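Local coordinates for protein ribonucleoside-diphosphate reductase, alpha chain (Actinobacillus ureae ATCC 25976, PDB 6DQX) that probably reduces ribonucleoside diphosphates to deoxyribonucleotides, as the catalytic alpha subunit of a class Id ribonucleotide reductase, at residues Q238-T243 against K548-Q553; V431-S436 against K495-I500; L503-Q508 against I522-H527. One frame throughout, in Å; residues are numbered along the deposited sequence.

Contact 1: residues Q238-T243 against K548-Q553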
# COMPACT_ATOMS: atom_id res chain seq x y z
N GLN A 238 8.44 -9.45 -28.50
CA GLN A 238 9.50 -10.26 -27.87
C GLN A 238 9.12 -10.63 -26.44
O GLN A 238 9.25 -11.78 -26.04
CB GLN A 238 10.85 -9.52 -27.87
CG GLN A 238 12.06 -10.37 -27.48
CD GLN A 238 13.32 -9.54 -27.17
OE1 GLN A 238 13.31 -8.31 -27.22
NE2 GLN A 238 14.41 -10.24 -26.84
N ARG A 239 8.64 -9.66 -25.67
CA ARG A 239 8.18 -9.90 -24.30
C ARG A 239 7.03 -10.93 -24.22
O ARG A 239 6.99 -11.79 -23.34
CB ARG A 239 7.76 -8.58 -23.64
CG ARG A 239 8.87 -7.53 -23.48
CD ARG A 239 10.06 -8.06 -22.67
NE ARG A 239 9.60 -8.66 -21.41
CZ ARG A 239 10.19 -9.67 -20.76
NH1 ARG A 239 9.65 -10.11 -19.61
NH2 ARG A 239 11.30 -10.25 -21.22
N LYS A 240 6.11 -10.86 -25.17
CA LYS A 240 4.94 -11.74 -25.21
C LYS A 240 5.29 -13.18 -25.58
O LYS A 240 4.69 -14.14 -25.06
CB LYS A 240 3.92 -11.15 -26.18
CG LYS A 240 2.51 -11.60 -25.89
CD LYS A 240 1.49 -10.67 -26.54
CE LYS A 240 0.09 -11.21 -26.29
NZ LYS A 240 -0.19 -11.45 -24.86
N THR A 241 6.26 -13.35 -26.47
CA THR A 241 6.78 -14.69 -26.77
C THR A 241 7.46 -15.28 -25.53
O THR A 241 7.18 -16.42 -25.15
CB THR A 241 7.71 -14.65 -28.00
OG1 THR A 241 6.96 -14.18 -29.12
CG2 THR A 241 8.27 -16.04 -28.33
N GLU A 242 8.29 -14.49 -24.88
CA GLU A 242 9.03 -14.93 -23.68
C GLU A 242 8.17 -15.21 -22.46
O GLU A 242 8.43 -16.17 -21.75
CB GLU A 242 10.11 -13.90 -23.34
CG GLU A 242 11.19 -13.84 -24.41
CD GLU A 242 12.20 -12.72 -24.24
OE1 GLU A 242 11.85 -11.62 -23.71
OE2 GLU A 242 13.36 -12.94 -24.66
N THR A 243 7.14 -14.39 -22.22
CA THR A 243 6.33 -14.49 -20.99
C THR A 243 4.84 -14.82 -21.14
O THR A 243 4.18 -15.21 -20.17
CB THR A 243 6.44 -13.18 -20.17
OG1 THR A 243 5.87 -12.08 -20.90
CG2 THR A 243 7.91 -12.86 -19.87
N LYS A 548 -11.08 -6.58 -29.40
CA LYS A 548 -10.86 -5.54 -28.37
C LYS A 548 -9.67 -5.89 -27.47
O LYS A 548 -9.12 -4.98 -26.79
CB LYS A 548 -12.12 -5.35 -27.53
CG LYS A 548 -13.35 -5.02 -28.35
CD LYS A 548 -14.61 -5.10 -27.50
CE LYS A 548 -15.80 -4.59 -28.25
NZ LYS A 548 -17.08 -4.66 -27.49
N SER A 549 -9.26 -7.15 -27.45
CA SER A 549 -8.14 -7.59 -26.62
C SER A 549 -7.54 -8.90 -27.10
O SER A 549 -8.15 -9.63 -27.89
CB SER A 549 -8.56 -7.73 -25.15
OG SER A 549 -9.58 -8.71 -25.00
N ILE A 550 -6.33 -9.16 -26.63
CA ILE A 550 -5.70 -10.48 -26.69
C ILE A 550 -5.19 -10.76 -25.28
O ILE A 550 -4.68 -9.86 -24.61
CB ILE A 550 -4.52 -10.54 -27.69
CG1 ILE A 550 -5.00 -10.41 -29.15
CG2 ILE A 550 -3.74 -11.83 -27.52
CD1 ILE A 550 -5.77 -11.60 -29.66
N TYR A 551 -5.32 -12.02 -24.85
CA TYR A 551 -4.94 -12.46 -23.51
C TYR A 551 -3.50 -13.03 -23.54
O TYR A 551 -2.60 -12.25 -23.77
CB TYR A 551 -6.00 -13.43 -23.01
CG TYR A 551 -6.03 -13.77 -21.52
CD1 TYR A 551 -5.49 -12.92 -20.55
CD2 TYR A 551 -6.66 -14.93 -21.10
CE1 TYR A 551 -5.57 -13.26 -19.20
CE2 TYR A 551 -6.76 -15.26 -19.77
CZ TYR A 551 -6.20 -14.42 -18.83
OH TYR A 551 -6.30 -14.78 -17.53
N TYR A 552 -3.29 -14.32 -23.30
CA TYR A 552 -1.94 -14.94 -23.28
C TYR A 552 -1.50 -15.47 -24.64
O TYR A 552 -2.31 -16.00 -25.39
CB TYR A 552 -1.91 -16.17 -22.35
CG TYR A 552 -1.69 -15.88 -20.90
CD1 TYR A 552 -0.40 -15.81 -20.37
CD2 TYR A 552 -2.79 -15.68 -20.04
CE1 TYR A 552 -0.20 -15.55 -19.01
CE2 TYR A 552 -2.61 -15.40 -18.68
CZ TYR A 552 -1.32 -15.33 -18.17
OH TYR A 552 -1.14 -15.06 -16.83
N GLN A 553 -0.20 -15.40 -24.91
CA GLN A 553 0.39 -16.13 -26.01
C GLN A 553 1.09 -17.29 -25.38
O GLN A 553 2.09 -17.10 -24.67
CB GLN A 553 1.36 -15.25 -26.79
CG GLN A 553 1.98 -15.91 -28.00
CD GLN A 553 3.09 -15.08 -28.60
OE1 GLN A 553 2.91 -13.89 -28.91
NE2 GLN A 553 4.24 -15.72 -28.82
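Lys240, near the C-terminal end of helix 227-243, runs across Gln553 and ends at the backbone of Tyr551. Its CB lies 4.0 Å from Gln553 OE1. One atom on, Lys240 CG packs at 3.9 Å against Gln553 CB. The chain then stays extended until CE, which passes 4.1 Å from the CG2 methyl of Ile550. A turn at the last bond (chi4 54°) brings NZ to Tyr551 O at 2.8 Å, in the carbonyl plane with a C=O...N angle of 155°. NZ also bonds to Gly244 O and Pro246 O, so three main-chain carbonyls hold the buried ammonium, two from the turn that follows the helix and one from the strand region of 549-554.

Gln553 reaches back to the helix, crossing Lys240 at a slant. Its extended side chain carries NE2 to Thr241 OG1, 3.1 Å away with an N-H...O angle of 152°, the hydroxyl slightly tilted from the amide plane. Gln553 OE1 is hydrogen-bonded to Tyr539 OH of helix 532-544, which fixes the amide's rotation. Helix 227-243 leads into strand 247-249, whose antiparallel partner is strand 549-554, a pairing typical of the seam between the two half-barrels of the ribonucleotide reductase alpha/beta barrel.

Contact 2: residues V431-S436 against K495-I500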
# COMPACT_ATOMS: atom_id res chain seq x y z
N VAL A 431 -14.35 -20.48 -25.49
CA VAL A 431 -14.37 -20.67 -26.95
C VAL A 431 -13.05 -21.26 -27.44
O VAL A 431 -12.76 -21.25 -28.61
CB VAL A 431 -14.65 -19.33 -27.69
CG1 VAL A 431 -16.09 -18.90 -27.43
CG2 VAL A 431 -13.69 -18.21 -27.27
N GLU A 432 -12.24 -21.74 -26.52
CA GLU A 432 -10.89 -22.19 -26.84
C GLU A 432 -10.94 -23.65 -27.32
O GLU A 432 -11.75 -24.44 -26.83
CB GLU A 432 -10.07 -22.06 -25.55
CG GLU A 432 -8.59 -21.81 -25.68
CD GLU A 432 -7.96 -21.48 -24.33
OE1 GLU A 432 -7.51 -22.42 -23.68
OE2 GLU A 432 -7.95 -20.30 -23.91
N PRO A 433 -10.05 -24.04 -28.25
CA PRO A 433 -9.95 -25.47 -28.53
C PRO A 433 -9.44 -26.24 -27.32
O PRO A 433 -8.68 -25.69 -26.51
CB PRO A 433 -8.91 -25.54 -29.67
CG PRO A 433 -8.87 -24.17 -30.26
CD PRO A 433 -9.14 -23.25 -29.10
N PHE A 434 -9.88 -27.48 -27.18
CA PHE A 434 -9.23 -28.44 -26.31
C PHE A 434 -7.73 -28.44 -26.52
O PHE A 434 -7.26 -28.43 -27.66
CB PHE A 434 -9.73 -29.86 -26.56
CG PHE A 434 -11.03 -30.19 -25.90
CD1 PHE A 434 -11.17 -30.15 -24.51
CD2 PHE A 434 -12.11 -30.63 -26.65
CE1 PHE A 434 -12.36 -30.50 -23.90
CE2 PHE A 434 -13.31 -31.00 -26.04
CZ PHE A 434 -13.43 -30.94 -24.66
N LYS A 435 -6.99 -28.46 -25.41
CA LYS A 435 -5.55 -28.50 -25.47
C LYS A 435 -5.14 -29.74 -26.22
O LYS A 435 -4.38 -29.66 -27.17
CB LYS A 435 -4.94 -28.52 -24.06
CG LYS A 435 -3.42 -28.46 -24.08
CD LYS A 435 -2.83 -28.30 -22.68
CE LYS A 435 -2.97 -29.56 -21.85
NZ LYS A 435 -1.87 -29.65 -20.84
N SER A 436 -5.67 -30.88 -25.79
CA SER A 436 -5.45 -32.12 -26.50
C SER A 436 -6.51 -33.17 -26.14
O SER A 436 -7.40 -32.95 -25.31
CB SER A 436 -4.04 -32.63 -26.20
OG SER A 436 -3.99 -33.25 -24.93
N LYS A 495 -7.97 -32.32 -34.17
CA LYS A 495 -6.77 -31.50 -34.02
C LYS A 495 -6.76 -30.85 -32.63
O LYS A 495 -7.81 -30.44 -32.10
CB LYS A 495 -6.70 -30.40 -35.07
CG LYS A 495 -6.24 -30.82 -36.45
CD LYS A 495 -6.15 -29.58 -37.32
CE LYS A 495 -6.04 -29.92 -38.79
NZ LYS A 495 -4.66 -30.22 -39.19
N THR A 496 -5.57 -30.76 -32.06
CA THR A 496 -5.31 -30.08 -30.77
C THR A 496 -5.23 -28.56 -30.98
O THR A 496 -5.07 -28.10 -32.10
CB THR A 496 -3.96 -30.52 -30.19
OG1 THR A 496 -2.92 -30.21 -31.12
CG2 THR A 496 -3.96 -32.01 -29.94
N PHE A 497 -5.30 -27.79 -29.90
CA PHE A 497 -5.14 -26.32 -29.94
C PHE A 497 -3.87 -25.95 -30.74
O PHE A 497 -3.91 -25.10 -31.64
CB PHE A 497 -5.06 -25.77 -28.50
CG PHE A 497 -5.24 -24.26 -28.35
CD1 PHE A 497 -5.37 -23.37 -29.42
CD2 PHE A 497 -5.27 -23.73 -27.06
CE1 PHE A 497 -5.54 -22.01 -29.20
CE2 PHE A 497 -5.43 -22.37 -26.84
CZ PHE A 497 -5.56 -21.50 -27.91
N SER A 498 -2.76 -26.62 -30.43
CA SER A 498 -1.48 -26.36 -31.12
C SER A 498 -1.50 -26.64 -32.65
O SER A 498 -0.79 -25.99 -33.42
CB SER A 498 -0.34 -27.15 -30.46
OG SER A 498 -0.54 -28.54 -30.59
N GLU A 499 -2.31 -27.60 -33.07
CA GLU A 499 -2.43 -27.99 -34.48
C GLU A 499 -3.42 -27.14 -35.29
O GLU A 499 -3.48 -27.23 -36.52
CB GLU A 499 -2.83 -29.47 -34.56
CG GLU A 499 -1.72 -30.41 -34.10
CD GLU A 499 -2.19 -31.83 -33.75
OE1 GLU A 499 -3.40 -32.06 -33.52
OE2 GLU A 499 -1.31 -32.73 -33.69
N ILE A 500 -4.23 -26.33 -34.60
CA ILE A 500 -5.28 -25.54 -35.22
C ILE A 500 -4.71 -24.21 -35.71
O ILE A 500 -3.77 -23.66 -35.13
CB ILE A 500 -6.48 -25.38 -34.23
CG1 ILE A 500 -7.25 -26.70 -34.14
CG2 ILE A 500 -7.44 -24.27 -34.66
CD1 ILE A 500 -8.18 -26.85 -32.96
O HOH W 1 -8.23 -30.36 -29.45
O HOH W 2 -2.28 -28.28 -28.10
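The Phe497 ring takes Pro433 over one face: Pro433 CD sits 3.9 Å from the ring centroid and 16° off the ring normal, a CH-pi contact displaced toward the rim. Glu432 comes in obliquely near the far end of the same ring, its CG 3.4 Å from Phe497 CE2, and its carboxylate plane is turned 25° from the ring plane. Phe497 reaches both because CG is anti to the backbone N (chi1 -165°), which extends the ring along the 431-436 chain. On the same side of the ring plane, Pro433 CB meets the CD1 methyl of Ile500 at 3.6 Å, so the proline touches an aromatic and an aliphatic side chain.

The polar part is mostly main chain. Phe497 N is shared between two carbonyls in weak bonds, at 3.0 Å to Phe434 O and 3.4 Å to Lys435 O. Two waters complete the join: one donates to both Phe434 O and Lys495 O, while the other donates to Lys435 O and accepts from Ser498 N. The Thr496 CG2 methyl packs against Ser436 CB at 3.8 Å. Thr496 N gives an almost straight bond of 2.9 Å to Glu499 OE1, the Glu-to-backbone half of a capping-box pattern at the turn of 496-499, in which OE1 accepts on its anti side.

Glu432 is also anchored outside the pair, by a salt bridge to Lys418 and a hydrogen bond to Asn523 ND2, which probably keep it ionised. Pro433 and Phe434 rest on helix 353-359, whereas Phe497 and Ser498 touch Met525 of strand 524-525. The two loops thus meet between that helix and that strand, with 495-500 linking helix 488-493 to helix 502-513.

Contact 3: residues L503-Q508 against I522-H527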
# COMPACT_ATOMS: atom_id res chain seq x y z
N LEU A 503 -5.04 -18.20 -36.93
CA LEU A 503 -5.85 -17.24 -37.66
C LEU A 503 -7.34 -17.56 -37.50
O LEU A 503 -8.14 -16.62 -37.35
CB LEU A 503 -5.46 -17.17 -39.15
CG LEU A 503 -6.15 -16.08 -39.98
CD1 LEU A 503 -5.95 -14.69 -39.41
CD2 LEU A 503 -5.66 -16.15 -41.43
N SER A 504 -7.70 -18.84 -37.46
CA SER A 504 -9.12 -19.22 -37.28
C SER A 504 -9.66 -18.82 -35.90
O SER A 504 -10.81 -18.37 -35.79
CB SER A 504 -9.37 -20.70 -37.60
OG SER A 504 -9.12 -21.55 -36.50
N VAL A 505 -8.82 -18.93 -34.88
CA VAL A 505 -9.17 -18.47 -33.53
C VAL A 505 -9.53 -16.97 -33.57
O VAL A 505 -10.58 -16.56 -33.09
CB VAL A 505 -8.02 -18.76 -32.54
CG1 VAL A 505 -8.22 -18.03 -31.22
CG2 VAL A 505 -7.92 -20.26 -32.30
N ILE A 506 -8.66 -16.18 -34.20
CA ILE A 506 -8.85 -14.74 -34.31
C ILE A 506 -10.07 -14.38 -35.15
O ILE A 506 -10.89 -13.53 -34.76
CB ILE A 506 -7.57 -14.07 -34.90
CG1 ILE A 506 -6.37 -14.31 -33.98
CG2 ILE A 506 -7.77 -12.59 -35.17
CD1 ILE A 506 -6.57 -13.96 -32.55
N GLN A 507 -10.20 -15.05 -36.30
CA GLN A 507 -11.35 -14.80 -37.17
C GLN A 507 -12.69 -15.14 -36.54
O GLN A 507 -13.63 -14.34 -36.64
CB GLN A 507 -11.17 -15.49 -38.52
CG GLN A 507 -10.09 -14.81 -39.33
CD GLN A 507 -9.78 -15.50 -40.65
OE1 GLN A 507 -10.14 -16.66 -40.88
NE2 GLN A 507 -9.05 -14.79 -41.49
N GLN A 508 -12.78 -16.28 -35.84
CA GLN A 508 -13.98 -16.62 -35.11
C GLN A 508 -14.32 -15.62 -34.01
O GLN A 508 -15.50 -15.32 -33.78
CB GLN A 508 -13.91 -18.03 -34.51
CG GLN A 508 -14.06 -19.14 -35.54
CD GLN A 508 -14.16 -20.51 -34.89
OE1 GLN A 508 -14.38 -20.63 -33.69
NE2 GLN A 508 -13.93 -21.57 -35.68
N ILE A 522 -9.13 -14.13 -25.29
CA ILE A 522 -8.65 -14.90 -26.40
C ILE A 522 -7.17 -15.18 -26.23
O ILE A 522 -6.33 -14.27 -26.35
CB ILE A 522 -8.95 -14.20 -27.73
CG1 ILE A 522 -10.47 -14.04 -27.89
CG2 ILE A 522 -8.26 -14.93 -28.89
CD1 ILE A 522 -11.28 -15.33 -28.09
N ASN A 523 -6.89 -16.45 -25.99
CA ASN A 523 -5.52 -17.00 -25.99
C ASN A 523 -5.17 -17.53 -27.37
O ASN A 523 -6.04 -17.94 -28.13
CB ASN A 523 -5.42 -18.15 -24.97
CG ASN A 523 -5.58 -17.68 -23.53
OD1 ASN A 523 -5.04 -16.65 -23.17
ND2 ASN A 523 -6.31 -18.45 -22.72
N ILE A 524 -3.88 -17.54 -27.69
CA ILE A 524 -3.39 -18.21 -28.89
C ILE A 524 -2.19 -19.07 -28.46
O ILE A 524 -1.61 -18.85 -27.39
CB ILE A 524 -2.99 -17.25 -30.02
CG1 ILE A 524 -1.87 -16.29 -29.61
CG2 ILE A 524 -4.19 -16.43 -30.51
CD1 ILE A 524 -1.28 -15.52 -30.77
N MET A 525 -1.85 -20.02 -29.31
CA MET A 525 -0.76 -20.94 -29.05
C MET A 525 0.12 -20.97 -30.28
O MET A 525 -0.36 -21.24 -31.40
CB MET A 525 -1.30 -22.33 -28.74
CG MET A 525 -0.25 -23.24 -28.12
SD MET A 525 -0.96 -24.82 -27.63
CE MET A 525 -1.58 -24.47 -25.98
N VAL A 526 1.40 -20.71 -30.07
CA VAL A 526 2.34 -20.43 -31.15
C VAL A 526 3.64 -21.22 -30.90
O VAL A 526 4.16 -21.23 -29.78
CB VAL A 526 2.62 -18.92 -31.23
CG1 VAL A 526 3.61 -18.59 -32.33
CG2 VAL A 526 1.31 -18.15 -31.45
N HIS A 527 4.13 -21.87 -31.95
CA HIS A 527 5.39 -22.63 -31.90
C HIS A 527 6.55 -21.64 -31.67
O HIS A 527 6.59 -20.58 -32.30
CB HIS A 527 5.56 -23.39 -33.22
CG HIS A 527 6.59 -24.48 -33.18
ND1 HIS A 527 7.92 -24.24 -32.93
CD2 HIS A 527 6.49 -25.81 -33.41
CE1 HIS A 527 8.60 -25.38 -32.97
NE2 HIS A 527 7.75 -26.35 -33.26
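Val505 and Ile506 of helix 502-513 press on Ile522 and Ile524 through methyl groups alone. Four of these stand at the corners of a small apolar patch. Val505 CG1 lies 3.9 Å from Ile522 CG2 and a looser 4.4 Å from Ile524 CG2. Ile506 CD1 touches the same two methyls, at 4.1 Å from Ile522 CG2 and 4.0 Å from Ile524 CG2. Val505 points toward the other segment, with CG1 anti to its backbone N (chi1 167°), and passes Ile522 in the opposite direction. Ile506 leaves the helix at a slant; the fold of its chain at chi2 (-51°) turns CD1 against both isoleucine methyls, whose side chains it crosses obliquely.

Strand 524-525, helix 532-544 and the parallel strand 549-554 form a beta-alpha-beta unit of the ribonucleotide reductase barrel, and helix 502-513 packs beside this unit. The same patch continues into that unit: Ile506 also touches Ile550 of strand 549-554 and Leu538 of helix 532-544, while Ile524 meets Leu538 and Tyr539.

Contact with polar atoms across the pair is slight. Val505 CG1 rests 3.8 Å from Asn523 O, a van der Waals approach of a methyl to a carbonyl. The backbones stay well apart, with Val505 CA 7.4 Å from Ile524 CA, a spacing filled by the side chains.

Hydrogen bonds hold the elements and join them to their neighbours. In the helix, Gln507 N bonds to Leu503 O at 2.8 Å and Gln508 N to Ser504 O in the same way. Ile524 pairs through its backbone with Tyr552 and Tyr554 of the adjoining strand, and Gln502 OE1 accepts from Met525 N, a side-chain tie from the start of the helix to strand 524-525.

How the contacts relate
Contacts 2 and 3 are buried, whereas contact 1 is partly buried, with Thr241 exposed at its margin. Contacts 1 and 3 share the barrel sheet: strands 549-554 and 524-525 are parallel neighbours, joined where Tyr551 N meets Ile522 O at 2.9 Å. Contact 2 has no strand; it joins two loops, yet it abuts contact 3, with Phe497 CZ 3.6 Å from Asn523 O. Chemistry follows position. At the helix end, contact 1 relies on a charged tip and an amide; among the loops, contact 2 mixes a ring face with waters and shared carbonyls; between helix and strand, contact 3 uses aliphatic methyls. Contacts 2 and 3, in series along the chain, both nest inside the loop closed by contact 1.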